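Local coordinates for protein malate dehydrogenase (Picrophilus torridus, PDB 4BGV) that probably catalyses the reversible, NAD-dependent oxidation of malate to oxaloacetate, a step of the tricarboxylic acid cycle, at residues I79-G84 against S118-V123; K99-M104 against A127-Y132; G261-T266 against I288-F293. One frame throughout, in Å; residues are numbered along the deposited sequence.

Interaction 1 (I79-G84 against S118-V123)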
ATOM      1  N   ILE A  79     -16.965  14.977   8.478  1.00  6.66           N
ATOM      2  CA  ILE A  79     -18.156  14.729   7.677  1.00 10.12           C
ATOM      3  C   ILE A  79     -17.910  15.272   6.269  1.00 10.23           C
ATOM      4  O   ILE A  79     -17.503  16.422   6.103  1.00  7.87           O
ATOM      5  CB  ILE A  79     -19.373  15.450   8.274  1.00  9.64           C
ATOM      6  CG1 ILE A  79     -19.626  14.933   9.692  1.00 10.58           C
ATOM      7  CG2 ILE A  79     -20.625  15.277   7.381  1.00  9.23           C
ATOM      8  CD1 ILE A  79     -20.735  15.681  10.432  1.00  9.95           C
ATOM      9  N   VAL A  80     -18.147  14.435   5.269  1.00  9.85           N
ATOM     10  CA  VAL A  80     -17.964  14.811   3.878  1.00  7.89           C
ATOM     11  C   VAL A  80     -19.347  15.062   3.278  1.00  8.92           C
ATOM     12  O   VAL A  80     -20.195  14.164   3.262  1.00 10.75           O
ATOM     13  CB  VAL A  80     -17.278  13.665   3.089  1.00  8.21           C
ATOM     14  CG1 VAL A  80     -17.030  14.090   1.650  1.00 10.75           C
ATOM     15  CG2 VAL A  80     -15.969  13.261   3.765  1.00 10.10           C
ATOM     16  N   VAL A  81     -19.580  16.276   2.789  1.00  8.74           N
ATOM     17  CA  VAL A  81     -20.884  16.619   2.231  1.00  9.56           C
ATOM     18  C   VAL A  81     -20.884  16.510   0.702  1.00 14.66           C
ATOM     19  O   VAL A  81     -20.281  17.339   0.014  1.00 11.52           O
ATOM     20  CB  VAL A  81     -21.319  18.037   2.676  1.00 11.82           C
ATOM     21  CG1 VAL A  81     -22.709  18.395   2.115  1.00 11.09           C
ATOM     22  CG2 VAL A  81     -21.323  18.132   4.201  1.00 11.40           C
ATOM     23  N   THR A  82     -21.561  15.492   0.170  1.00 10.94           N
ATOM     24  CA  THR A  82     -21.643  15.312  -1.279  1.00 13.95           C
ATOM     25  C   THR A  82     -23.093  15.312  -1.734  1.00 15.76           C
ATOM     26  O   THR A  82     -23.393  14.902  -2.843  1.00 21.71           O
ATOM     27  CB  THR A  82     -21.027  13.978  -1.751  1.00 19.40           C
ATOM     28  OG1 THR A  82     -21.914  12.894  -1.438  1.00 19.04           O
ATOM     29  CG2 THR A  82     -19.695  13.730  -1.084  1.00 18.56           C
ATOM     30  N   ALA A  83     -23.983  15.770  -0.868  1.00 16.51           N
ATOM     31  CA  ALA A  83     -25.397  15.822  -1.186  1.00 21.50           C
ATOM     32  C   ALA A  83     -25.616  17.011  -2.116  1.00 24.67           C
ATOM     33  O   ALA A  83     -24.844  17.958  -2.106  1.00 27.56           O
ATOM     34  CB  ALA A  83     -26.214  15.971   0.088  1.00 28.60           C
ATOM     35  N   GLY A  84     -26.654  16.964  -2.927  1.00 28.84           N
ATOM     36  CA  GLY A  84     -26.888  18.059  -3.844  1.00 30.85           C
ATOM     37  C   GLY A  84     -27.166  17.560  -5.240  1.00 41.31           C
ATOM     38  O   GLY A  84     -26.954  16.387  -5.544  1.00 45.57           O
ATOM     39  N   SER A 118     -17.588  17.987  14.538  1.00 11.79           N
ATOM     40  CA  SER A 118     -16.895  17.475  13.347  1.00  9.91           C
ATOM     41  C   SER A 118     -16.176  18.541  12.515  1.00 10.99           C
ATOM     42  O   SER A 118     -16.594  19.697  12.482  1.00 12.16           O
ATOM     43  CB  SER A 118     -17.891  16.745  12.439  1.00 10.55           C
ATOM     44  OG  SER A 118     -18.441  15.622  13.105  1.00 10.99           O
ATOM     45  N   LYS A 119     -15.093  18.144  11.854  1.00  9.37           N
ATOM     46  CA  LYS A 119     -14.549  18.949  10.757  1.00 10.71           C
ATOM     47  C   LYS A 119     -15.331  18.587   9.492  1.00 11.38           C
ATOM     48  O   LYS A 119     -15.714  17.435   9.302  1.00 11.89           O
ATOM     49  CB  LYS A 119     -13.054  18.692  10.555  1.00  9.95           C
ATOM     50  CG  LYS A 119     -12.104  19.496  11.465  1.00 12.35           C
ATOM     51  CD  LYS A 119     -12.074  18.972  12.895  1.00 15.27           C
ATOM     52  CE  LYS A 119     -11.478  17.559  12.988  1.00 17.25           C
ATOM     53  NZ  LYS A 119     -11.184  17.129  14.401  1.00 14.41           N
ATOM     54  N   ILE A 120     -15.581  19.565   8.627  1.00  8.83           N
ATOM     55  CA  ILE A 120     -16.411  19.312   7.456  1.00  8.73           C
ATOM     56  C   ILE A 120     -15.626  19.508   6.173  1.00 10.74           C
ATOM     57  O   ILE A 120     -14.915  20.500   6.026  1.00 10.56           O
ATOM     58  CB  ILE A 120     -17.643  20.263   7.421  1.00 12.71           C
ATOM     59  CG1 ILE A 120     -18.239  20.420   8.831  1.00 13.66           C
ATOM     60  CG2 ILE A 120     -18.680  19.767   6.389  1.00  9.39           C
ATOM     61  CD1 ILE A 120     -18.752  19.097   9.451  1.00 12.98           C
ATOM     62  N   VAL A 121     -15.752  18.554   5.250  1.00  8.29           N
ATOM     63  CA  VAL A 121     -15.213  18.692   3.891  1.00  9.16           C
ATOM     64  C   VAL A 121     -16.392  18.763   2.931  1.00  8.78           C
ATOM     65  O   VAL A 121     -17.118  17.779   2.741  1.00  9.62           O
ATOM     66  CB  VAL A 121     -14.285  17.513   3.509  1.00  9.60           C
ATOM     67  CG1 VAL A 121     -13.906  17.585   2.026  1.00 10.76           C
ATOM     68  CG2 VAL A 121     -13.013  17.529   4.390  1.00  7.76           C
ATOM     69  N   VAL A 122     -16.590  19.939   2.339  1.00  9.45           N
ATOM     70  CA  VAL A 122     -17.750  20.179   1.485  1.00 10.08           C
ATOM     71  C   VAL A 122     -17.372  19.983   0.023  1.00 11.45           C
ATOM     72  O   VAL A 122     -16.400  20.561  -0.445  1.00 11.19           O
ATOM     73  CB  VAL A 122     -18.313  21.609   1.701  1.00 12.68           C
ATOM     74  CG1 VAL A 122     -19.574  21.827   0.871  1.00 13.19           C
ATOM     75  CG2 VAL A 122     -18.611  21.827   3.176  1.00 13.14           C
ATOM     76  N   VAL A 123     -18.154  19.166  -0.688  1.00 11.23           N
ATOM     77  CA  VAL A 123     -17.846  18.768  -2.061  1.00 10.88           C
ATOM     78  C   VAL A 123     -18.817  19.363  -3.078  1.00 12.23           C
ATOM     79  O   VAL A 123     -18.435  19.683  -4.200  1.00 13.99           O
ATOM     80  CB  VAL A 123     -17.900  17.237  -2.195  1.00 10.06           C
ATOM     81  CG1 VAL A 123     -17.786  16.784  -3.673  1.00 13.45           C
ATOM     82  CG2 VAL A 123     -16.826  16.584  -1.308  1.00  9.33           C
TER

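Interaction 2 (K99-M104 against A127-Y132)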
ATOM      1  N   LYS A  99     -30.968  25.874  -5.284  1.00 27.56           N
ATOM      2  CA  LYS A  99     -31.364  24.531  -4.862  1.00 28.63           C
ATOM      3  C   LYS A  99     -30.323  23.930  -3.928  1.00 26.88           C
ATOM      4  O   LYS A  99     -30.654  23.365  -2.883  1.00 27.05           O
ATOM      5  CB  LYS A  99     -31.546  23.616  -6.071  1.00 44.77           C
ATOM      6  CG  LYS A  99     -31.947  22.187  -5.711  1.00 52.00           C
ATOM      7  CD  LYS A  99     -33.318  22.145  -5.040  1.00 57.28           C
ATOM      8  CE  LYS A  99     -33.718  20.726  -4.646  1.00 62.15           C
ATOM      9  NZ  LYS A  99     -35.093  20.664  -4.056  1.00 65.41           N
ATOM     10  N   ASN A 100     -29.058  24.043  -4.309  1.00 18.96           N
ATOM     11  CA  ASN A 100     -28.009  23.434  -3.505  1.00 17.29           C
ATOM     12  C   ASN A 100     -27.777  24.172  -2.186  1.00 18.64           C
ATOM     13  O   ASN A 100     -27.486  23.540  -1.176  1.00 16.66           O
ATOM     14  CB  ASN A 100     -26.713  23.282  -4.306  1.00 16.05           C
ATOM     15  CG  ASN A 100     -26.757  22.097  -5.242  1.00 18.06           C
ATOM     16  OD1 ASN A 100     -27.413  21.089  -4.955  1.00 18.78           O
ATOM     17  ND2 ASN A 100     -26.081  22.213  -6.374  1.00 18.24           N
ATOM     18  N   ILE A 101     -27.910  25.501  -2.191  1.00 18.09           N
ATOM     19  CA  ILE A 101     -27.753  26.271  -0.959  1.00 20.71           C
ATOM     20  C   ILE A 101     -28.783  25.810   0.082  1.00 21.52           C
ATOM     21  O   ILE A 101     -28.470  25.667   1.270  1.00 16.69           O
ATOM     22  CB  ILE A 101     -27.854  27.803  -1.220  1.00 18.69           C
ATOM     23  CG1 ILE A 101     -26.564  28.305  -1.878  1.00 21.76           C
ATOM     24  CG2 ILE A 101     -28.067  28.558   0.076  1.00 19.68           C
ATOM     25  CD1 ILE A 101     -26.665  29.709  -2.455  1.00 24.98           C
ATOM     26  N   GLY A 102     -30.006  25.550  -0.379  1.00 21.70           N
ATOM     27  CA  GLY A 102     -31.057  25.064   0.494  1.00 21.67           C
ATOM     28  C   GLY A 102     -30.714  23.702   1.067  1.00 21.82           C
ATOM     29  O   GLY A 102     -30.974  23.436   2.236  1.00 19.11           O
ATOM     30  N   ILE A 103     -30.132  22.839   0.238  1.00 19.77           N
ATOM     31  CA  ILE A 103     -29.695  21.523   0.693  1.00 18.52           C
ATOM     32  C   ILE A 103     -28.586  21.661   1.748  1.00 17.31           C
ATOM     33  O   ILE A 103     -28.611  20.984   2.778  1.00 15.11           O
ATOM     34  CB  ILE A 103     -29.236  20.646  -0.497  1.00 20.45           C
ATOM     35  CG1 ILE A 103     -30.423  20.348  -1.419  1.00 20.34           C
ATOM     36  CG2 ILE A 103     -28.624  19.344  -0.013  1.00 17.88           C
ATOM     37  CD1 ILE A 103     -30.029  19.755  -2.756  1.00 21.70           C
ATOM     38  N   MET A 104     -27.645  22.571   1.519  1.00 14.55           N
ATOM     39  CA  MET A 104     -26.566  22.794   2.482  1.00 13.60           C
ATOM     40  C   MET A 104     -27.123  23.327   3.795  1.00 15.94           C
ATOM     41  O   MET A 104     -26.631  22.973   4.866  1.00 14.55           O
ATOM     42  CB  MET A 104     -25.511  23.777   1.939  1.00 13.14           C
ATOM     43  CG  MET A 104     -24.756  23.311   0.693  1.00 15.15           C
ATOM     44  SD  MET A 104     -23.838  21.769   0.918  1.00 13.19           S
ATOM     45  CE  MET A 104     -24.997  20.595   0.233  1.00 16.02           C
ATOM     46  N   ALA A 127     -18.053  24.550  -4.367  1.00 15.83           N
ATOM     47  CA  ALA A 127     -17.812  24.202  -2.982  1.00 16.66           C
ATOM     48  C   ALA A 127     -17.408  25.393  -2.121  1.00 20.17           C
ATOM     49  O   ALA A 127     -17.554  25.344  -0.901  1.00 20.85           O
ATOM     50  CB  ALA A 127     -16.774  23.059  -2.881  1.00 17.42           C
ATOM     51  N   ASP A 128     -16.909  26.468  -2.724  1.00 14.59           N
ATOM     52  CA  ASP A 128     -16.626  27.630  -1.889  1.00 17.29           C
ATOM     53  C   ASP A 128     -17.940  28.203  -1.345  1.00 15.52           C
ATOM     54  O   ASP A 128     -18.078  28.397  -0.132  1.00 16.97           O
ATOM     55  CB  ASP A 128     -15.776  28.689  -2.596  1.00 17.70           C
ATOM     56  CG  ASP A 128     -16.161  28.892  -4.045  1.00 24.75           C
ATOM     57  OD1 ASP A 128     -17.294  28.515  -4.429  1.00 25.19           O
ATOM     58  OD2 ASP A 128     -15.315  29.444  -4.799  1.00 21.41           O
ATOM     59  N   ILE A 129     -18.920  28.400  -2.223  1.00 11.96           N
ATOM     60  CA  ILE A 129     -20.229  28.900  -1.784  1.00 11.95           C
ATOM     61  C   ILE A 129     -20.950  27.893  -0.887  1.00 12.09           C
ATOM     62  O   ILE A 129     -21.603  28.276   0.088  1.00 15.32           O
ATOM     63  CB  ILE A 129     -21.166  29.266  -2.974  1.00 14.57           C
ATOM     64  CG1 ILE A 129     -20.396  30.028  -4.049  1.00 13.87           C
ATOM     65  CG2 ILE A 129     -22.398  30.058  -2.486  1.00 16.92           C
ATOM     66  CD1 ILE A 129     -19.643  31.276  -3.530  1.00 15.69           C
ATOM     67  N   MET A 130     -20.874  26.613  -1.231  1.00 13.35           N
ATOM     68  CA  MET A 130     -21.544  25.588  -0.432  1.00 14.77           C
ATOM     69  C   MET A 130     -20.903  25.440   0.949  1.00 15.56           C
ATOM     70  O   MET A 130     -21.606  25.165   1.919  1.00 13.10           O
ATOM     71  CB  MET A 130     -21.606  24.242  -1.167  1.00 15.56           C
ATOM     72  CG  MET A 130     -22.442  24.288  -2.442  1.00 12.58           C
ATOM     73  SD  MET A 130     -24.076  25.018  -2.222  1.00 16.85           S
ATOM     74  CE  MET A 130     -24.183  26.050  -3.676  1.00 21.59           C
ATOM     75  N   ALA A 131     -19.585  25.634   1.041  1.00 10.38           N
ATOM     76  CA  ALA A 131     -18.920  25.686   2.340  1.00 13.27           C
ATOM     77  C   ALA A 131     -19.406  26.885   3.150  1.00 11.56           C
ATOM     78  O   ALA A 131     -19.626  26.798   4.358  1.00 12.73           O
ATOM     79  CB  ALA A 131     -17.384  25.730   2.173  1.00 13.69           C
ATOM     80  N   TYR A 132     -19.563  28.019   2.476  1.00 14.03           N
ATOM     81  CA  TYR A 132     -20.110  29.214   3.115  1.00 11.64           C
ATOM     82  C   TYR A 132     -21.511  28.936   3.660  1.00 11.90           C
ATOM     83  O   TYR A 132     -21.819  29.278   4.801  1.00 14.78           O
ATOM     84  CB  TYR A 132     -20.107  30.376   2.121  1.00 12.14           C
ATOM     85  CG  TYR A 132     -20.542  31.706   2.690  1.00 12.81           C
ATOM     86  CD1 TYR A 132     -19.887  32.277   3.788  1.00 13.92           C
ATOM     87  CD2 TYR A 132     -21.601  32.395   2.131  1.00 15.49           C
ATOM     88  CE1 TYR A 132     -20.292  33.500   4.304  1.00 14.11           C
ATOM     89  CE2 TYR A 132     -22.009  33.613   2.634  1.00 20.97           C
ATOM     90  CZ  TYR A 132     -21.353  34.162   3.715  1.00 20.70           C
ATOM     91  OH  TYR A 132     -21.777  35.373   4.196  1.00 19.89           O
TER

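Interaction 3 (G261-T266 against I288-F293)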
ATOM      1  N   GLY A 261      -9.245  38.548   8.800  1.00 21.92           N
ATOM      2  CA  GLY A 261      -8.099  39.173   9.438  1.00 21.38           C
ATOM      3  C   GLY A 261      -7.046  39.576   8.435  1.00 21.37           C
ATOM      4  O   GLY A 261      -7.361  40.155   7.397  1.00 20.23           O
ATOM      5  N   GLU A 262      -5.793  39.245   8.723  1.00 20.71           N
ATOM      6  CA  GLU A 262      -4.700  39.712   7.881  1.00 26.29           C
ATOM      7  C   GLU A 262      -4.744  39.086   6.493  1.00 22.34           C
ATOM      8  O   GLU A 262      -4.271  39.682   5.534  1.00 22.01           O
ATOM      9  CB  GLU A 262      -3.345  39.487   8.553  1.00 33.31           C
ATOM     10  CG  GLU A 262      -2.328  40.585   8.261  1.00 47.32           C
ATOM     11  CD  GLU A 262      -2.634  41.908   8.969  1.00 54.83           C
ATOM     12  OE1 GLU A 262      -3.734  42.068   9.547  1.00 55.69           O
ATOM     13  OE2 GLU A 262      -1.759  42.799   8.949  1.00 61.26           O
ATOM     14  N   HIS A 263      -5.337  37.897   6.387  1.00 17.57           N
ATOM     15  CA  HIS A 263      -5.457  37.223   5.097  1.00 16.19           C
ATOM     16  C   HIS A 263      -6.330  37.985   4.094  1.00 16.95           C
ATOM     17  O   HIS A 263      -6.163  37.835   2.887  1.00 14.50           O
ATOM     18  CB  HIS A 263      -5.983  35.795   5.286  1.00 14.91           C
ATOM     19  CG  HIS A 263      -5.123  34.958   6.175  1.00 14.78           C
ATOM     20  ND1 HIS A 263      -3.816  34.643   5.860  1.00 17.96           N
ATOM     21  CD2 HIS A 263      -5.374  34.374   7.371  1.00 18.08           C
ATOM     22  CE1 HIS A 263      -3.301  33.900   6.823  1.00 19.15           C
ATOM     23  NE2 HIS A 263      -4.222  33.728   7.755  1.00 18.74           N
ATOM     24  N   SER A 264      -7.252  38.803   4.597  1.00 15.83           N
ATOM     25  CA  SER A 264      -8.124  39.580   3.718  1.00 18.73           C
ATOM     26  C   SER A 264      -7.336  40.632   2.958  1.00 22.74           C
ATOM     27  O   SER A 264      -7.689  40.990   1.829  1.00 18.50           O
ATOM     28  CB  SER A 264      -9.255  40.243   4.511  1.00 20.99           C
ATOM     29  OG  SER A 264     -10.131  39.249   5.035  1.00 24.79           O
ATOM     30  N   LYS A 265      -6.265  41.129   3.571  1.00 19.17           N
ATOM     31  CA  LYS A 265      -5.418  42.106   2.902  1.00 22.71           C
ATOM     32  C   LYS A 265      -4.739  41.502   1.670  1.00 21.66           C
ATOM     33  O   LYS A 265      -4.495  42.195   0.686  1.00 21.25           O
ATOM     34  CB  LYS A 265      -4.387  42.682   3.881  1.00 24.91           C
ATOM     35  CG  LYS A 265      -5.039  43.312   5.108  1.00 33.86           C
ATOM     36  CD  LYS A 265      -4.029  43.674   6.189  1.00 40.95           C
ATOM     37  CE  LYS A 265      -3.354  45.006   5.913  1.00 46.30           C
ATOM     38  NZ  LYS A 265      -2.494  45.445   7.056  1.00 48.53           N
ATOM     39  N   THR A 266      -4.440  40.206   1.731  1.00 18.71           N
ATOM     40  CA  THR A 266      -3.833  39.489   0.608  1.00 18.93           C
ATOM     41  C   THR A 266      -4.845  39.017  -0.440  1.00 22.56           C
ATOM     42  O   THR A 266      -4.620  39.153  -1.652  1.00 22.43           O
ATOM     43  CB  THR A 266      -3.046  38.250   1.118  1.00 23.64           C
ATOM     44  OG1 THR A 266      -1.871  38.688   1.819  1.00 26.18           O
ATOM     45  CG2 THR A 266      -2.639  37.342  -0.045  1.00 20.89           C
ATOM     46  N   ILE A 288      -3.203  29.447   6.576  1.00  9.36           N
ATOM     47  CA  ILE A 288      -3.446  29.902   5.220  1.00 12.36           C
ATOM     48  C   ILE A 288      -2.171  30.568   4.736  1.00 11.65           C
ATOM     49  O   ILE A 288      -1.656  31.478   5.380  1.00 12.14           O
ATOM     50  CB  ILE A 288      -4.595  30.907   5.168  1.00 13.65           C
ATOM     51  CG1 ILE A 288      -5.934  30.190   5.417  1.00 16.67           C
ATOM     52  CG2 ILE A 288      -4.630  31.594   3.811  1.00 15.22           C
ATOM     53  CD1 ILE A 288      -7.105  31.126   5.632  1.00 17.40           C
ATOM     54  N   TYR A 289      -1.639  30.115   3.611  1.00 10.82           N
ATOM     55  CA  TYR A 289      -0.447  30.762   3.075  1.00  9.74           C
ATOM     56  C   TYR A 289      -0.843  31.994   2.262  1.00 14.69           C
ATOM     57  O   TYR A 289      -1.762  31.941   1.447  1.00 12.63           O
ATOM     58  CB  TYR A 289       0.352  29.777   2.236  1.00  9.62           C
ATOM     59  CG  TYR A 289       0.869  28.620   3.076  1.00 10.46           C
ATOM     60  CD1 TYR A 289       0.091  27.490   3.294  1.00 12.09           C
ATOM     61  CD2 TYR A 289       2.108  28.699   3.695  1.00 12.80           C
ATOM     62  CE1 TYR A 289       0.559  26.428   4.087  1.00 11.90           C
ATOM     63  CE2 TYR A 289       2.585  27.658   4.481  1.00 11.28           C
ATOM     64  CZ  TYR A 289       1.804  26.525   4.667  1.00 10.93           C
ATOM     65  OH  TYR A 289       2.281  25.501   5.449  1.00 14.81           O
ATOM     66  N   ASP A 290      -0.175  33.111   2.517  1.00 15.38           N
ATOM     67  CA  ASP A 290      -0.456  34.337   1.775  1.00 17.38           C
ATOM     68  C   ASP A 290       0.486  34.444   0.584  1.00 15.50           C
ATOM     69  O   ASP A 290       1.686  34.599   0.753  1.00 21.37           O
ATOM     70  CB  ASP A 290      -0.305  35.563   2.678  1.00 20.17           C
ATOM     71  CG  ASP A 290      -1.330  35.590   3.787  1.00 23.32           C
ATOM     72  OD1 ASP A 290      -2.496  35.187   3.541  1.00 20.08           O
ATOM     73  OD2 ASP A 290      -0.967  35.993   4.905  1.00 28.38           O
ATOM     74  N   LEU A 291      -0.067  34.368  -0.617  1.00 11.56           N
ATOM     75  CA  LEU A 291       0.735  34.431  -1.834  1.00 16.72           C
ATOM     76  C   LEU A 291       1.025  35.858  -2.278  1.00 17.50           C
ATOM     77  O   LEU A 291       0.261  36.771  -1.988  1.00 12.82           O
ATOM     78  CB  LEU A 291       0.013  33.706  -2.975  1.00 11.67           C
ATOM     79  CG  LEU A 291      -0.313  32.235  -2.742  1.00 14.54           C
ATOM     80  CD1 LEU A 291      -1.160  31.712  -3.895  1.00 15.09           C
ATOM     81  CD2 LEU A 291       0.966  31.425  -2.596  1.00 13.48           C
ATOM     82  N   LYS A 292       2.135  36.022  -2.989  1.00 12.61           N
ATOM     83  CA  LYS A 292       2.417  37.240  -3.729  1.00 23.33           C
ATOM     84  C   LYS A 292       1.944  37.023  -5.162  1.00 19.64           C
ATOM     85  O   LYS A 292       2.369  36.077  -5.812  1.00 23.45           O
ATOM     86  CB  LYS A 292       3.917  37.515  -3.742  1.00 26.98           C
ATOM     87  CG  LYS A 292       4.605  37.423  -2.390  1.00 35.11           C
ATOM     88  CD  LYS A 292       6.009  38.017  -2.484  1.00 42.25           C
ATOM     89  CE  LYS A 292       7.005  37.281  -1.611  1.00 44.76           C
ATOM     90  NZ  LYS A 292       7.985  36.533  -2.451  1.00 48.37           N
ATOM     91  N   PHE A 293       1.069  37.890  -5.652  1.00 15.44           N
ATOM     92  CA  PHE A 293       0.551  37.760  -7.012  1.00 15.22           C
ATOM     93  C   PHE A 293       1.368  38.609  -7.981  1.00 15.29           C
ATOM     94  O   PHE A 293       1.697  39.756  -7.677  1.00 18.95           O
ATOM     95  CB  PHE A 293      -0.911  38.251  -7.095  1.00 16.08           C
ATOM     96  CG  PHE A 293      -1.897  37.446  -6.277  1.00 19.43           C
ATOM     97  CD1 PHE A 293      -2.039  37.664  -4.914  1.00 23.13           C
ATOM     98  CD2 PHE A 293      -2.704  36.494  -6.880  1.00 17.46           C
ATOM     99  CE1 PHE A 293      -2.964  36.927  -4.171  1.00 22.07           C
ATOM    100  CE2 PHE A 293      -3.632  35.762  -6.144  1.00 14.38           C
ATOM    101  CZ  PHE A 293      -3.760  35.980  -4.792  1.00 18.97           C
TER
HETATM  102  O   HOH W   1      -2.788  31.231   8.842  1.00 18.58           O
HETATM  103  O   HOH W   2       0.684  38.665   0.084  1.00 39.58           O

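Interaction 1 (I79-G84 against S118-V123)
Val80 and Val123 meet on one side of a pair of parallel strands, Ile79, Val81 and Ile120 on the other. Four backbone bonds join 79-81 to 119-123: Ile79 N gives to Lys119 O, Val121 N to Ile79 O, Val81 N to Val121 O and Val123 N to Val81 O. The methyl Ile120 CG2 lodges against Ile79 O and, diagonally, Val81 CG2, 3.8 Å from the latter. Ile120 CD1 swings across toward the neighbouring strand and lies 3.9 Å from Ile79 CB, since CG1 stands beside the backbone N and the chain turns at chi2 (-61°). Ile79 runs out nearly straight past CG1 (chi2 174°), and its CD1 rests 3.5 Å from Ser118 OG; a small residue suits that place, and its hydroxyl is engaged by Ser76 O and Ser115. On the opposite face Val80 CG1 sits 3.9 Å from Val123 CG2, which also reaches Thr82 CG2 at 4.1 Å. Beta-branched residues suit these strands, since branching at CB favours the extended backbone and gives broad side chains that cover the sheet faces. Helix 93-114 packs over the face bearing Ile79, Val81 and Ile120, while helix 232-246 meets Val80 and Val123. Strand 78-81, helix 93-114 and strand 119-122 form a beta-alpha-beta crossover of the Rossmann fold, whose C-terminal strand ends, with Val123 just beyond one, border the probable NAD site.

Interaction 2 (K99-M104 against A127-Y132)
Met130 reaches across from helix 127-138 to Asn100, Ile101 and Met104 of helix 93-114, joining two helices of the Rossmann domain whose segment axes approach to 9.4 Å at an angle of 39°. Its CB starts beside Met104, 3.8 Å from Met104 CG and almost as near Met104 SD. Met130 CG follows, 4.0 Å from Met104 CG. The chain then bends at chi2 (-50°), which carries SD between the two residues a helical turn apart: it lies 3.4 Å from Met104 CG and 3.8 Å from Asn100 CB. An unbranched, flexible methionine suits this place, because it can curl into the groove between Asn100, Ile101 and Met104. Were an alanine here, the sulfur and methyl would be gone, which is likely to leave Ile101 CG1 and Asn100 CB without their Met130 partners and Met104 CG with CB alone. Asn100, which by similarity binds NAD, meets Met130 through its CB, while its OD1 accepts from Leu85 N. Ile101 adds a looser touch, its CD1 lying 4.3 Å from Ile129 CG2. At the tip of Met130, the methyl CE closes on Ile101 CG1 at 3.7 Å, the two side chains crossing at about a right angle.

Interaction 3 (G261-T266 against I288-F293)
In the alpha/beta C-terminal domain, the short helix 262-267 lies against the chain that leaves strand 284-288 for the long helix 295-321, and a histidine-carboxylate bond pins the two together. His263 ND1 donates to Asp290 OD1 over 2.7 Å, nearly straight at 172°. The oxygen lies close to the imidazole plane and is met on its syn side, while ring and carboxylate are turned 55° against each other. With CG of His263 beside its backbone N (chi1 -58°), the ring leans over the start of 288-293, where Ile288 CB sits beneath one face in a CH-pi contact, 3.8 Å from the centroid. A flat imidazole suits the place, offering an N-H at its edge and a pi face for the C-H of Ile288. The far nitrogen is used too: a water joins His263 NE2 to Ile288 N, accepting from the latter. The nearby carboxylate would probably favour a protonated ring. One turn on, Thr266 works with both branches. Its methyl CG2 packs 3.5 Å from Leu291 O, and its hydroxyl lies beside Asp290 CB. Leu291 points its own side chain elsewhere, against strand 172-178 and Ile196 of a second subunit. A second water links Thr266 to 288-293, standing 3.1 Å from Thr266 OG1 and donating to Leu291 O at 2.8 Å.

Interactions 1 and 2 belong to one Rossmann domain and interlock: their centres are 10 Å apart, and their segments alternate along the chain. Helix 93-114 connects the two strands of interaction 1 and also supplies half of interaction 2. Met104, part of interaction 2, also reaches interaction 1, its CE lying 3.7 Å from Val81 CG1, while Asn100 OD1 approaches Gly84 CA at 3.3 Å. Together they flank the likely NAD site, interaction 1 contributing Val123 and interaction 2 Asn100, with Thr124 packed against Asn100, Met104 and Met130. Interaction 3 stands apart in the C-terminal domain, its centre about 25 Å from the centre of interaction 1 and 24 Å from that of interaction 2, away from the nucleotide and substrate sites.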